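Local structure of diacylglycerol lipase (Aspergillus oryzae, 5XK2) at residues A116-G119 / F120-W124; F63-D66 / T67-D70; I131-T134 / L135-K139; L263-H266 / S267-W270. The protein probably hydrolyses mono- and diacylglycerols at the ester bond, as a class 3 lipase of the alpha/beta-hydrolase fold, crystallised here in a closed conformation. One frame throughout, in Å; residues are numbered along the deposited sequence.

Contact 1: residues A116-G119 / F120-W124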
loop_
_atom_site.group_PDB
_atom_site.type_symbol
_atom_site.label_atom_id
_atom_site.label_comp_id
_atom_site.label_asym_id
_atom_site.label_seq_id
_atom_site.Cartn_x
_atom_site.Cartn_y
_atom_site.Cartn_z
ATOM N N ALA A 116 12.620 20.305 4.921
ATOM C CA ALA A 116 12.555 18.956 4.360
ATOM C C ALA A 116 11.424 18.168 4.979
ATOM O O ALA A 116 10.951 18.490 6.068
ATOM C CB ALA A 116 13.872 18.218 4.583
ATOM N N GLU A 117 10.998 17.115 4.288
ATOM C CA GLU A 117 9.980 16.215 4.820
ATOM C C GLU A 117 10.520 15.553 6.093
ATOM O O GLU A 117 11.595 14.971 6.070
ATOM C CB GLU A 117 9.619 15.154 3.762
ATOM C CG GLU A 117 8.196 14.645 3.837
ATOM C CD GLU A 117 8.026 13.480 4.795
ATOM O OE1 GLU A 117 6.874 13.215 5.192
ATOM O OE2 GLU A 117 9.028 12.819 5.138
ATOM N N LEU A 118 9.781 15.651 7.200
ATOM C CA LEU A 118 10.292 15.202 8.495
ATOM C C LEU A 118 10.633 13.716 8.522
ATOM O O LEU A 118 11.686 13.318 9.033
ATOM C CB LEU A 118 9.273 15.503 9.600
ATOM C CG LEU A 118 9.634 14.921 10.976
ATOM C CD1 LEU A 118 10.880 15.561 11.541
ATOM C CD2 LEU A 118 8.459 15.078 11.925
ATOM N N GLY A 119 9.749 12.898 7.963
ATOM C CA GLY A 119 9.958 11.457 8.002
ATOM C C GLY A 119 11.245 11.048 7.308
ATOM O O GLY A 119 12.043 10.260 7.841
ATOM N N PHE A 120 11.448 11.558 6.099
ATOM C CA PHE A 120 12.625 11.179 5.317
ATOM C C PHE A 120 13.896 11.760 5.930
ATOM O O PHE A 120 14.956 11.108 5.934
ATOM C CB PHE A 120 12.492 11.651 3.865
ATOM C CG PHE A 120 11.348 11.034 3.121
ATOM C CD1 PHE A 120 11.141 9.655 3.139
ATOM C CD2 PHE A 120 10.486 11.828 2.385
ATOM C CE1 PHE A 120 10.070 9.097 2.434
ATOM C CE2 PHE A 120 9.427 11.283 1.683
ATOM C CZ PHE A 120 9.214 9.912 1.716
ATOM N N TRP A 121 13.801 12.981 6.455
ATOM C CA TRP A 121 14.975 13.593 7.072
ATOM C C TRP A 121 15.356 12.801 8.323
ATOM O O TRP A 121 16.529 12.552 8.573
ATOM C CB TRP A 121 14.725 15.066 7.426
ATOM C CG TRP A 121 15.953 15.719 8.053
ATOM C CD1 TRP A 121 16.099 16.127 9.348
ATOM C CD2 TRP A 121 17.195 16.006 7.401
ATOM N NE1 TRP A 121 17.359 16.670 9.534
ATOM C CE2 TRP A 121 18.045 16.604 8.353
ATOM C CE3 TRP A 121 17.665 15.831 6.093
ATOM C CZ2 TRP A 121 19.343 17.010 8.040
ATOM C CZ3 TRP A 121 18.951 16.237 5.784
ATOM C CH2 TRP A 121 19.778 16.824 6.753
ATOM N N THR A 122 14.350 12.404 9.094
ATOM C CA THR A 122 14.579 11.576 10.289
ATOM C C THR A 122 15.264 10.250 9.933
ATOM O O THR A 122 16.223 9.838 10.607
ATOM C CB THR A 122 13.257 11.307 11.030
ATOM O OG1 THR A 122 12.717 12.559 11.483
ATOM C CG2 THR A 122 13.494 10.385 12.235
ATOM N N ALA A 123 14.803 9.616 8.859
ATOM C CA ALA A 123 15.382 8.352 8.415
ATOM C C ALA A 123 16.877 8.507 8.122
ATOM O O ALA A 123 17.687 7.674 8.525
ATOM C CB ALA A 123 14.645 7.832 7.189
ATOM N N TRP A 124 17.244 9.573 7.416
ATOM C CA TRP A 124 18.642 9.836 7.113
ATOM C C TRP A 124 19.432 10.103 8.387
ATOM O O TRP A 124 20.531 9.594 8.555
ATOM C CB TRP A 124 18.754 11.028 6.159
ATOM C CG TRP A 124 20.100 11.719 6.107
ATOM C CD1 TRP A 124 20.342 13.046 6.346
ATOM C CD2 TRP A 124 21.373 11.140 5.766
ATOM N NE1 TRP A 124 21.675 13.325 6.182
ATOM C CE2 TRP A 124 22.331 12.179 5.813
ATOM C CE3 TRP A 124 21.793 9.846 5.415
ATOM C CZ2 TRP A 124 23.690 11.966 5.536
ATOM C CZ3 TRP A 124 23.133 9.639 5.126
ATOM C CH2 TRP A 124 24.069 10.687 5.197
#
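Phe-120 and Glu-117 meet where strand 116-117 gives way to helix 118-138, a worked example of side-chain N-capping. Glu-117 occupies the N-cap position, and its chain folds back at chi2 (-87°), which carries the carboxylate over the first turn of the helix. OE2 of Glu-117 accepts from the backbone N of Phe-120 at 2.9 Å, approached almost head-on along the carboxylate C-O bond. The same oxygen lies 3.3 Å from CD2 of Phe-120, with carboxylate and ring planes 52° apart. Lower down, CB of Glu-117 is 3.7 Å from that CD2, so the phenyl ring also rests against the aliphatic root of the capping side chain. Phe-120 also packs on Ala-157 and Leu-161 of helix 154-168, and its ring meets that of Trp-97.

Between the two lies Gly-119, which takes part through its backbone: its O accepts from Ala-123 N at 3.0 Å. At Thr-122 the turn is tied twice. Its N and its OG1 each reach Leu-118 O at 2.8 Å, from opposite faces of the carbonyl plane, and CD1 of Leu-118 lies 3.5 Å from that OG1. With a carboxylate oxygen bonded to an amide at the helix start, in a buried setting, the positive end of the helix dipole would probably stabilise Glu-117 in its ionised form.

Contact 2: residues F63-D66 / T67-D70; sequences FSDD and TITD
The carboxylate of Asp-65 reaches across the turn and overlaps the backbone of Thr-67, Ile-68 and Thr-69, with both oxygens doubly engaged. Asp-65 OD1 accepts from Thr-67 N at 2.9 Å and from Ile-68 N at 3.1 Å, the two donors arriving from one face of the carboxylate plane. Asp-65 OD2 takes Thr-69 N at 2.8 Å, well above the plane, and the hydroxyl Thr-69 OG1 at 2.6 Å on its anti side. Four bonds therefore grip a single buried carboxylate and fix its rotation.

Two torsions make this possible. In Asp-65, CG lies opposite the backbone N (chi1 172°), reaching forward over the loop; in Thr-69, OG1 sits between the backbone N and the carbonyl carbon (chi1 66°), where it can join its own amide at OD2 and also bond Thr-71 OG1. Ile-68 CG2 lies unusually close to Asp-65 OD2, at 3.0 Å. A water bonds Thr-67 OG1 at 2.8 Å and, weakly, Asp-66 N.

The bond from Thr-67 N to OD1 defines an Asx turn, here shaping the loop of a beta hairpin between antiparallel strands 58-65 and 71-78, at one outer border of the alpha/beta-hydrolase sheet.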
loop_
_atom_site.group_PDB
_atom_site.type_symbol
_atom_site.label_atom_id
_atom_site.label_comp_id
_atom_site.label_asym_id
_atom_site.label_seq_id
_atom_site.Cartn_x
_atom_site.Cartn_y
_atom_site.Cartn_z
ATOM N N PHE A 63 22.784 -1.494 7.225
ATOM C CA PHE A 63 21.978 -0.920 8.292
ATOM C C PHE A 63 20.514 -1.229 8.075
ATOM O O PHE A 63 20.028 -1.325 6.943
ATOM C CB PHE A 63 22.200 0.603 8.393
ATOM C CG PHE A 63 22.119 1.323 7.071
ATOM C CD1 PHE A 63 20.908 1.796 6.598
ATOM C CD2 PHE A 63 23.273 1.565 6.332
ATOM C CE1 PHE A 63 20.839 2.458 5.382
ATOM C CE2 PHE A 63 23.218 2.221 5.126
ATOM C CZ PHE A 63 22.002 2.668 4.644
ATOM N N SER A 64 19.822 -1.483 9.174
ATOM C CA SER A 64 18.397 -1.748 9.111
ATOM C C SER A 64 17.739 -1.186 10.365
ATOM O O SER A 64 18.170 -1.503 11.478
ATOM C CB SER A 64 18.158 -3.249 8.970
ATOM O OG SER A 64 16.794 -3.544 8.737
ATOM N N ASP A 65 16.724 -0.346 10.206
ATOM C CA ASP A 65 15.978 0.152 11.363
ATOM C C ASP A 65 14.553 -0.354 11.301
ATOM O O ASP A 65 13.742 0.179 10.547
ATOM C CB ASP A 65 16.000 1.680 11.386
ATOM C CG ASP A 65 15.081 2.275 12.443
ATOM O OD1 ASP A 65 14.726 1.575 13.409
ATOM O OD2 ASP A 65 14.714 3.458 12.293
ATOM N N ASP A 66 14.247 -1.346 12.131
ATOM C CA ASP A 66 12.924 -1.968 12.170
ATOM C C ASP A 66 12.098 -1.356 13.285
ATOM O O ASP A 66 10.978 -1.780 13.544
ATOM C CB ASP A 66 13.030 -3.484 12.383
ATOM C CG ASP A 66 13.338 -4.242 11.100
ATOM O OD1 ASP A 66 13.174 -3.666 10.003
ATOM O OD2 ASP A 66 13.738 -5.422 11.188
ATOM N N THR A 67 12.676 -0.373 13.963
ATOM C CA THR A 67 12.074 0.165 15.169
ATOM C C THR A 67 11.234 1.389 14.868
ATOM O O THR A 67 10.024 1.389 15.079
ATOM C CB THR A 67 13.141 0.532 16.214
ATOM O OG1 THR A 67 13.782 -0.663 16.677
ATOM C CG2 THR A 67 12.506 1.256 17.398
ATOM N N ILE A 68 11.886 2.434 14.374
ATOM C CA ILE A 68 11.227 3.713 14.200
ATOM C C ILE A 68 10.973 4.040 12.714
ATOM O O ILE A 68 9.830 4.240 12.323
ATOM C CB ILE A 68 12.028 4.841 14.912
ATOM C CG1 ILE A 68 11.667 6.216 14.358
ATOM C CG2 ILE A 68 13.519 4.603 14.839
ATOM C CD1 ILE A 68 12.405 7.346 15.047
ATOM N N THR A 69 12.020 4.119 11.896
ATOM C CA THR A 69 11.849 4.609 10.522
ATOM C C THR A 69 11.636 3.588 9.405
ATOM O O THR A 69 11.316 3.984 8.295
ATOM C CB THR A 69 13.055 5.471 10.097
ATOM O OG1 THR A 69 14.223 4.650 10.031
ATOM C CG2 THR A 69 13.282 6.606 11.090
ATOM N N ASP A 70 11.815 2.296 9.676
ATOM C CA ASP A 70 11.635 1.265 8.643
ATOM C C ASP A 70 12.521 1.533 7.415
ATOM O O ASP A 70 12.080 1.382 6.266
ATOM C CB ASP A 70 10.156 1.162 8.232
ATOM C CG ASP A 70 9.820 -0.155 7.563
ATOM O OD1 ASP A 70 10.538 -1.154 7.784
ATOM O OD2 ASP A 70 8.822 -0.189 6.813
HETATM O O HOH W 1 15.894 -1.230 14.996
#

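Contact 3: residues I131-T134 / L135-K139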
loop_
_atom_site.group_PDB
_atom_site.type_symbol
_atom_site.label_atom_id
_atom_site.label_comp_id
_atom_site.label_asym_id
_atom_site.label_seq_id
_atom_site.Cartn_x
_atom_site.Cartn_y
_atom_site.Cartn_z
ATOM N N ILE A 131 27.148 6.142 8.368
ATOM C CA ILE A 131 27.498 6.229 6.953
ATOM C C ILE A 131 28.709 7.141 6.727
ATOM O O ILE A 131 29.627 6.803 5.986
ATOM C CB ILE A 131 26.275 6.694 6.129
ATOM C CG1 ILE A 131 25.243 5.555 6.085
ATOM C CG2 ILE A 131 26.705 7.109 4.724
ATOM C CD1 ILE A 131 23.883 5.946 5.512
ATOM N N ILE A 132 28.739 8.289 7.396
ATOM C CA ILE A 132 29.874 9.186 7.287
ATOM C C ILE A 132 31.144 8.532 7.828
ATOM O O ILE A 132 32.215 8.652 7.221
ATOM C CB ILE A 132 29.581 10.502 8.016
ATOM C CG1 ILE A 132 28.527 11.280 7.228
ATOM C CG2 ILE A 132 30.859 11.338 8.185
ATOM C CD1 ILE A 132 28.053 12.527 7.922
ATOM N N LYS A 133 31.006 7.811 8.941
ATOM C CA LYS A 133 32.137 7.084 9.522
ATOM C C LYS A 133 32.716 6.140 8.486
ATOM O O LYS A 133 33.932 6.067 8.284
ATOM C CB LYS A 133 31.706 6.308 10.766
ATOM C CG LYS A 133 32.829 5.464 11.402
ATOM C CD LYS A 133 32.254 4.508 12.446
ATOM C CE LYS A 133 33.340 3.828 13.294
ATOM N NZ LYS A 133 33.603 2.404 12.906
ATOM N N THR A 134 31.818 5.437 7.804
ATOM C CA THR A 134 32.231 4.468 6.795
ATOM C C THR A 134 32.852 5.135 5.569
ATOM O O THR A 134 33.861 4.653 5.049
ATOM C CB THR A 134 31.040 3.585 6.374
ATOM O OG1 THR A 134 30.542 2.881 7.525
ATOM C CG2 THR A 134 31.477 2.564 5.320
ATOM N N LEU A 135 32.269 6.241 5.089
ATOM C CA LEU A 135 32.858 6.953 3.967
ATOM C C LEU A 135 34.291 7.393 4.310
ATOM O O LEU A 135 35.204 7.262 3.503
ATOM C CB LEU A 135 32.005 8.175 3.586
ATOM C CG LEU A 135 30.631 7.830 3.002
ATOM C CD1 LEU A 135 29.856 9.109 2.683
ATOM C CD2 LEU A 135 30.778 6.992 1.750
ATOM N N ASP A 136 34.458 7.891 5.530
ATOM C CA ASP A 136 35.764 8.369 5.976
ATOM C C ASP A 136 36.780 7.212 6.047
ATOM O O ASP A 136 37.940 7.369 5.644
ATOM C CB ASP A 136 35.629 9.078 7.324
ATOM C CG ASP A 136 34.931 10.442 7.211
ATOM O OD1 ASP A 136 34.627 10.893 6.081
ATOM O OD2 ASP A 136 34.703 11.059 8.273
ATOM N N GLU A 137 36.340 6.050 6.519
ATOM C CA GLU A 137 37.215 4.876 6.590
ATOM C C GLU A 137 37.628 4.418 5.184
ATOM O O GLU A 137 38.755 3.981 4.975
ATOM C CB GLU A 137 36.524 3.734 7.341
ATOM C CG GLU A 137 36.367 3.988 8.837
ATOM C CD GLU A 137 35.426 3.017 9.510
ATOM O OE1 GLU A 137 34.748 2.247 8.795
ATOM O OE2 GLU A 137 35.384 3.011 10.764
ATOM N N LEU A 138 36.715 4.523 4.222
ATOM C CA LEU A 138 36.988 4.035 2.876
ATOM C C LEU A 138 37.856 4.978 2.061
ATOM O O LEU A 138 38.470 4.576 1.084
ATOM C CB LEU A 138 35.668 3.788 2.132
ATOM C CG LEU A 138 34.909 2.581 2.653
ATOM C CD1 LEU A 138 33.493 2.564 2.056
ATOM C CD2 LEU A 138 35.674 1.309 2.264
ATOM N N LYS A 139 37.921 6.239 2.459
ATOM C CA LYS A 139 38.566 7.233 1.608
ATOM C C LYS A 139 40.048 6.963 1.287
ATOM O O LYS A 139 40.434 7.032 0.124
ATOM C CB LYS A 139 38.422 8.629 2.241
ATOM C CG LYS A 139 39.026 9.750 1.413
ATOM C CD LYS A 139 38.069 10.219 0.352
ATOM C CE LYS A 139 38.365 11.659 -0.050
ATOM N NZ LYS A 139 39.177 11.705 -1.285
HETATM O O HOH W 2 32.031 1.176 9.093
#
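Glu-137 and Lys-133 face each other one turn apart on helix 118-138, a textbook i to i+4 salt bridge. Starting at the root of the glutamate, CB of Glu-137 lies 3.6 Å from Lys-133 O, close to the backbone of the preceding turn. CG, placed beside its own backbone N by chi1 (-70°), comes nearer still, 3.2 Å from Lys-133 O. Beyond it the chain runs extended, and CD of Glu-137, 3.6 Å from Lys-133 O, carries two oxygens with different partners. OE2 of Glu-137 receives Lys-133 NZ at 2.9 Å on its syn side, 18° out of the carboxylate plane. The lysine chain crosses that of the glutamate at a slant, straight until a bend at chi4 (-103°), and CE of Lys-133 is 3.4 Å from OE2 of Glu-137. OE1 of Glu-137 accepts a hydrogen bond from a water at 2.9 Å, and the same water donates to Thr-134 OG1, whose hydroxyl is bonded back to Arg-130 O.

This polar edge belongs to an amphipathic helix that lies against the central sheet of the alpha/beta-hydrolase fold. On the sheet side, Ile-131, Leu-135 and Leu-138 all pack on strand 83-89, while Thr-134 packs on strands 58-65 and 71-78. The side chains of Thr-134 and Leu-138 lie side by side, CG2 of Thr-134 3.8 Å from CD1 of Leu-138, and both residues touch Lys-60 and Val-75. Ile-131 CG2 and Leu-135 CD1 approach to 4.3 Å, a looser touch. On another flank, Asp-136 lies alongside Ile-132, and its OD1 bonds the OH of Tyr-171, on which Ile-132 and Leu-135 also pack.

Contact 4: residues L263-H266 / S267-W270; sequences LAFH and SHVW
The Phe-265 ring carries CB of His-268 over the centre of one face, a CH-pi contact 4.1 Å from the centroid and 11° off the normal. The imidazole of His-268 leans against the same phenyl obliquely, planes 46° apart, with its CD2 3.6 Å from Phe-265 CZ. The His-266 ring has Ser-267 OG above one face, 3.2 Å from its CE1, and Leu-263 O at its edge. In Trp-270 it is again an edge that is met: CD1 lies 3.1 Å from His-266 O, while the ring stacks with that of His-274.

The backbone that carries these rings winds in successive i to i+3 turns, Ser-267 N bonding Ala-264 O at 2.9 Å and His-268 N bonding Phe-265 O at 2.8 Å. CG of His-268 stands opposite its backbone N (chi1 -171°), which sends the imidazole into the fold while OG of Ser-267 bonds Asp-205 and ND1 of His-266 bonds Asp-231.

His-268 ND1 bonds Asp-206, just past strand 198-203, and NE2 bonds Ser-153, between strand 146-152 and helix 154-168. This pattern is consistent with the catalytic triad of a lipase. Outward, Val-269 packs on Arg-95 in helix 94-98 of the second subunit.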
loop_
_atom_site.group_PDB
_atom_site.type_symbol
_atom_site.label_atom_id
_atom_site.label_comp_id
_atom_site.label_asym_id
_atom_site.label_seq_id
_atom_site.Cartn_x
_atom_site.Cartn_y
_atom_site.Cartn_z
ATOM N N LEU A 263 -4.459 3.116 -8.940
ATOM C CA LEU A 263 -4.355 2.022 -9.903
ATOM C C LEU A 263 -3.164 2.200 -10.837
ATOM O O LEU A 263 -2.811 1.283 -11.573
ATOM C CB LEU A 263 -5.648 1.878 -10.717
ATOM C CG LEU A 263 -5.766 0.542 -11.461
ATOM C CD1 LEU A 263 -5.657 -0.662 -10.526
ATOM C CD2 LEU A 263 -7.067 0.501 -12.242
ATOM N N ALA A 264 -2.514 3.361 -10.775
ATOM C CA ALA A 264 -1.291 3.572 -11.560
ATOM C C ALA A 264 -0.061 3.030 -10.827
ATOM O O ALA A 264 1.071 3.212 -11.276
ATOM C CB ALA A 264 -1.112 5.038 -11.887
ATOM N N PHE A 265 -0.266 2.364 -9.693
ATOM C CA PHE A 265 0.868 1.927 -8.906
ATOM C C PHE A 265 1.815 0.987 -9.667
ATOM O O PHE A 265 3.011 0.979 -9.407
ATOM C CB PHE A 265 0.413 1.257 -7.608
ATOM C CG PHE A 265 1.515 1.134 -6.622
ATOM C CD1 PHE A 265 1.910 2.227 -5.882
ATOM C CD2 PHE A 265 2.220 -0.055 -6.499
ATOM C CE1 PHE A 265 2.956 2.132 -4.999
ATOM C CE2 PHE A 265 3.276 -0.160 -5.609
ATOM C CZ PHE A 265 3.644 0.934 -4.861
ATOM N N HIS A 266 1.299 0.237 -10.636
ATOM C CA HIS A 266 2.156 -0.626 -11.451
ATOM C C HIS A 266 3.353 0.155 -12.016
ATOM O O HIS A 266 4.453 -0.376 -12.115
ATOM C CB HIS A 266 1.346 -1.254 -12.594
ATOM C CG HIS A 266 0.843 -0.260 -13.593
ATOM N ND1 HIS A 266 1.517 0.027 -14.763
ATOM C CD2 HIS A 266 -0.241 0.557 -13.572
ATOM C CE1 HIS A 266 0.852 0.956 -15.436
ATOM N NE2 HIS A 266 -0.217 1.292 -14.737
ATOM N N SER A 267 3.133 1.426 -12.351
ATOM C CA SER A 267 4.191 2.261 -12.941
ATOM C C SER A 267 5.348 2.475 -11.971
ATOM O O SER A 267 6.482 2.708 -12.378
ATOM C CB SER A 267 3.629 3.617 -13.371
ATOM O OG SER A 267 2.697 3.421 -14.437
ATOM N N HIS A 268 5.054 2.383 -10.676
ATOM C CA HIS A 268 6.056 2.669 -9.648
ATOM C C HIS A 268 7.170 1.637 -9.591
ATOM O O HIS A 268 8.269 1.958 -9.135
ATOM C CB HIS A 268 5.385 2.748 -8.256
ATOM C CG HIS A 268 6.291 3.233 -7.166
ATOM N ND1 HIS A 268 6.912 4.465 -7.204
ATOM C CD2 HIS A 268 6.623 2.680 -5.973
ATOM C CE1 HIS A 268 7.611 4.636 -6.091
ATOM N NE2 HIS A 268 7.449 3.568 -5.326
ATOM N N VAL A 269 6.885 0.392 -9.981
ATOM C CA VAL A 269 7.866 -0.657 -9.762
ATOM C C VAL A 269 8.719 -0.947 -10.984
ATOM O O VAL A 269 9.645 -1.748 -10.886
ATOM C CB VAL A 269 7.197 -1.960 -9.259
ATOM C CG1 VAL A 269 6.327 -1.639 -8.053
ATOM C CG2 VAL A 269 6.351 -2.600 -10.356
ATOM N N TRP A 270 8.441 -0.276 -12.110
ATOM C CA TRP A 270 9.223 -0.510 -13.321
ATOM C C TRP A 270 10.016 0.746 -13.678
ATOM O O TRP A 270 9.506 1.623 -14.373
ATOM C CB TRP A 270 8.280 -0.887 -14.488
ATOM C CG TRP A 270 7.541 -2.166 -14.247
ATOM C CD1 TRP A 270 6.260 -2.305 -13.802
ATOM C CD2 TRP A 270 8.056 -3.503 -14.415
ATOM N NE1 TRP A 270 5.941 -3.650 -13.681
ATOM C CE2 TRP A 270 7.027 -4.394 -14.048
ATOM C CE3 TRP A 270 9.287 -4.019 -14.822
ATOM C CZ2 TRP A 270 7.196 -5.786 -14.085
ATOM C CZ3 TRP A 270 9.441 -5.414 -14.874
ATOM C CH2 TRP A 270 8.403 -6.267 -14.504
#

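From the N terminus, contact 2 comes first, closing the hairpin loop between strands 58-65 and 71-78. Contact 1 follows at the start of helix 118-138 and contact 3 near its end, while contact 4 lies far along the chain, after strand 240-243. All four are local and in series; none nests within or crosses another. Three of them nonetheless touch in space: Thr-69 of contact 2 packs on Thr-122 and Ala-123, and Phe-63 on Ile-131 of contact 3, so the hairpin meets the long helix near its start and again further along, while Trp-124 meets Ile-131 within the helix. Contact 4 stands apart, about 10 Å from contact 1 at the nearest atoms and across the chain's centre from contact 3.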